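PDB 2UX9: dodecin, which assembles into a hollow dodecameric sphere that binds and sequesters flavins such as FMN and FAD, and also coenzyme A, probably as a cofactor store. Local coordinates for residues V8-T13 and Q23-R28. The protein carries 1 engineered substitution. Residues are numbered along the deposited sequence; the frame is centred on the assembly and turned at random.
Sequences VELVGT and QAALAR. With COA (coenzyme A), chain V.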
loop_
_atom_site.group_PDB
_atom_site.type_symbol
_atom_site.label_atom_id
_atom_site.label_comp_id
_atom_site.label_asym_id
_atom_site.label_seq_id
_atom_site.Cartn_x
_atom_site.Cartn_y
_atom_site.Cartn_z
ATOM N N VAL C 8 -14.114 13.568 7.022
ATOM C CA VAL C 8 -13.501 13.597 8.351
ATOM C C VAL C 8 -13.308 12.186 8.884
ATOM O O VAL C 8 -14.098 11.296 8.596
ATOM C CB VAL C 8 -14.312 14.427 9.355
ATOM C CG1 VAL C 8 -14.386 15.874 8.907
ATOM C CG2 VAL C 8 -15.690 13.841 9.553
ATOM N N GLU C 9 -12.255 11.998 9.666
ATOM C CA GLU C 9 -11.901 10.699 10.210
ATOM C C GLU C 9 -12.344 10.568 11.667
ATOM O O GLU C 9 -11.930 11.345 12.532
ATOM C CB GLU C 9 -10.406 10.481 10.091
ATOM C CG GLU C 9 -9.975 9.045 10.287
ATOM C CD GLU C 9 -8.492 8.850 10.060
ATOM O OE1 GLU C 9 -7.778 9.844 9.823
ATOM O OE2 GLU C 9 -8.041 7.708 10.130
ATOM N N LEU C 10 -13.206 9.591 11.917
ATOM C CA LEU C 10 -13.749 9.309 13.238
ATOM C C LEU C 10 -13.386 7.896 13.633
ATOM O O LEU C 10 -13.080 7.049 12.771
ATOM C CB LEU C 10 -15.271 9.446 13.233
ATOM C CG LEU C 10 -15.800 10.802 12.783
ATOM C CD1 LEU C 10 -17.325 10.814 12.731
ATOM C CD2 LEU C 10 -15.285 11.937 13.651
ATOM N N VAL C 11 -13.427 7.636 14.930
ATOM C CA VAL C 11 -13.336 6.284 15.443
ATOM C C VAL C 11 -14.562 6.019 16.291
ATOM O O VAL C 11 -14.756 6.651 17.335
ATOM C CB VAL C 11 -12.078 6.052 16.277
ATOM C CG1 VAL C 11 -11.946 4.557 16.606
ATOM C CG2 VAL C 11 -10.821 6.589 15.569
ATOM N N GLY C 12 -15.415 5.115 15.826
ATOM C CA GLY C 12 -16.545 4.672 16.608
ATOM C C GLY C 12 -16.129 3.496 17.452
ATOM O O GLY C 12 -15.333 2.656 17.023
ATOM N N THR C 13 -16.662 3.413 18.660
ATOM C CA THR C 13 -16.383 2.266 19.512
ATOM C C THR C 13 -17.664 1.660 20.064
ATOM O O THR C 13 -18.672 2.350 20.242
ATOM C CB THR C 13 -15.450 2.617 20.682
ATOM O OG1 THR C 13 -16.155 3.336 21.704
ATOM C CG2 THR C 13 -14.273 3.430 20.204
ATOM N N GLN C 23 -22.119 2.574 13.831
ATOM C CA GLN C 23 -23.325 3.346 14.102
ATOM C C GLN C 23 -23.096 4.409 15.172
ATOM O O GLN C 23 -23.668 5.490 15.095
ATOM C CB GLN C 23 -24.491 2.429 14.501
ATOM C CG GLN C 23 -25.002 1.515 13.378
ATOM C CD GLN C 23 -25.972 2.190 12.425
ATOM O OE1 GLN C 23 -25.841 3.366 12.097
ATOM N NE2 GLN C 23 -26.952 1.426 11.953
ATOM N N ALA C 24 -22.261 4.115 16.164
ATOM C CA ALA C 24 -21.952 5.101 17.201
ATOM C C ALA C 24 -21.249 6.314 16.598
ATOM O O ALA C 24 -21.558 7.463 16.943
ATOM C CB ALA C 24 -21.090 4.486 18.300
ATOM N N ALA C 25 -20.303 6.083 15.697
ATOM C CA ALA C 25 -19.612 7.207 15.059
ATOM C C ALA C 25 -20.593 8.050 14.253
ATOM O O ALA C 25 -20.579 9.274 14.325
ATOM C CB ALA C 25 -18.462 6.733 14.186
ATOM N N LEU C 26 -21.468 7.386 13.511
ATOM C CA LEU C 26 -22.410 8.091 12.662
ATOM C C LEU C 26 -23.477 8.824 13.467
ATOM O O LEU C 26 -23.917 9.886 13.061
ATOM C CB LEU C 26 -23.060 7.136 11.659
ATOM C CG LEU C 26 -22.119 6.452 10.664
ATOM C CD1 LEU C 26 -22.878 5.620 9.632
ATOM C CD2 LEU C 26 -21.249 7.476 9.957
ATOM N N ALA C 27 -23.901 8.249 14.593
ATOM C CA ALA C 27 -24.869 8.908 15.466
ATOM C C ALA C 27 -24.288 10.192 16.040
ATOM O O ALA C 27 -24.965 11.215 16.124
ATOM C CB ALA C 27 -25.286 7.986 16.584
ATOM N N ARG C 28 -23.023 10.159 16.429
ATOM C CA ARG C 28 -22.384 11.370 16.916
ATOM C C ARG C 28 -22.214 12.367 15.772
ATOM O O ARG C 28 -22.482 13.557 15.944
ATOM C CB ARG C 28 -21.035 11.056 17.559
ATOM C CG ARG C 28 -20.220 12.288 17.940
ATOM C CD ARG C 28 -20.979 13.247 18.850
ATOM N NE ARG C 28 -20.181 14.443 19.123
ATOM C CZ ARG C 28 -20.081 15.491 18.310
ATOM N NH1 ARG C 28 -20.710 15.528 17.144
ATOM N NH2 ARG C 28 -19.317 16.513 18.665
HETATM N N1A COA V . -4.956 29.170 10.700
HETATM C C2A COA V . -5.796 29.294 11.790
HETATM N N3A COA V . -7.128 29.593 11.599
HETATM C C4A COA V . -7.591 29.770 10.338
HETATM C C5A COA V . -6.759 29.644 9.237
HETATM C C6A COA V . -5.421 29.338 9.414
HETATM N N6A COA V . -4.587 29.331 8.371
HETATM N N7A COA V . -7.498 29.857 8.135
HETATM C C8A COA V . -8.762 30.129 8.504
HETATM N N9A COA V . -8.833 30.066 9.868
HETATM C C1B COA V . -10.060 30.033 10.672
HETATM C C2B COA V . -10.914 31.260 10.390
HETATM O O2B COA V . -11.001 32.065 11.540
HETATM C C3B COA V . -12.264 30.718 9.976
HETATM O O3B COA V . -13.317 31.297 10.708
HETATM C C4B COA V . -12.185 29.223 10.229
HETATM O O4B COA V . -10.818 28.887 10.346
HETATM C C5B COA V . -12.809 28.430 9.096
HETATM O O5B COA V . -12.887 27.075 9.474
HETATM P P1A COA V . -14.234 26.480 10.124
HETATM O O1A COA V . -14.593 27.280 11.357
HETATM O O2A COA V . -14.043 25.032 10.512
HETATM O O3A COA V . -15.411 26.680 9.023
HETATM P P2A COA V . -15.354 26.211 7.473
HETATM O O4A COA V . -16.463 26.869 6.690
HETATM O O5A COA V . -13.999 26.478 6.860
HETATM O O6A COA V . -15.647 24.635 7.500
HETATM C CBP COA V . -16.756 22.664 8.209
HETATM C CCP COA V . -16.891 24.160 7.958
HETATM C CDP COA V . -18.069 22.119 8.752
HETATM C CEP COA V . -16.446 21.994 6.874
HETATM C CAP COA V . -15.608 22.396 9.185
HETATM O OAP COA V . -15.676 23.243 10.309
HETATM C C9P COA V . -15.610 20.959 9.609
HETATM O O9P COA V . -14.935 20.026 8.822
HETATM N N8P COA V . -16.262 20.598 10.708
HETATM C C7P COA V . -16.464 19.186 11.000
HETATM C C6P COA V . -15.713 18.785 12.255
HETATM C C5P COA V . -16.084 17.385 12.678
HETATM O O5P COA V . -15.351 16.478 12.329
HETATM N N4P COA V . -17.180 17.190 13.408
HETATM C C3P COA V . -17.266 16.083 14.358
HETATM C C2P COA V . -18.236 15.008 13.888
HETATM S S1P COA V . -18.319 13.579 14.997
#
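Ala24 opens the contact with its methyl group, CB lying 3.8 Å from the carbonyl oxygen of Thr13; the hydroxyl of Thr13 is taken up elsewhere, by the carbonyl of Lys3 of a second subunit. Ala25 carries most of the helix's share. Its CB rests on the bare backbone of Gly12, 3.7 Å from Gly12 CA. With these two small residues meeting, helix and strand close to 6.5 Å between their axes, running at 123° to each other. Leu10 flanks Ala25: Leu10 CB is 4.3 Å from Ala25 CB, and the methyl CD1 of Leu10 approaches the carbonyl oxygen of Ala25 at 3.9 Å. No hydrogen bond joins the two segments. One turn on, the Arg28 side chain comes no nearer to the strand than 6.1 Å, from its CB to Leu10 CD1, and the thiol end of coenzyme A bridges the gap. Arg28 belongs to the coenzyme A site shared between neighbouring subunits. It holds CG anti to its own N (chi1 173°) and bends at chi2, which brings Arg28 CG to 3.7 Å from the sulfur S1P and sets one guanidinium face to it. Both methyls of Leu10 meet S1P, CD2 at 3.7 Å, while Val8 packs CG1 against the amide oxygen O5P. The guanidinium is fixed further by a hydrogen bond from NH1 to Thr32 and a salt bridge from NH2 to O4A, a phosphate oxygen of another coenzyme A molecule. Helix 18-32 thus packs on one face of the antiparallel dodecin sheet, where Ala25 also touches Leu60; strand 4-14 pairs with strand 52-65 and, through Glu9 to Val11, with an antiparallel strand of the second subunit.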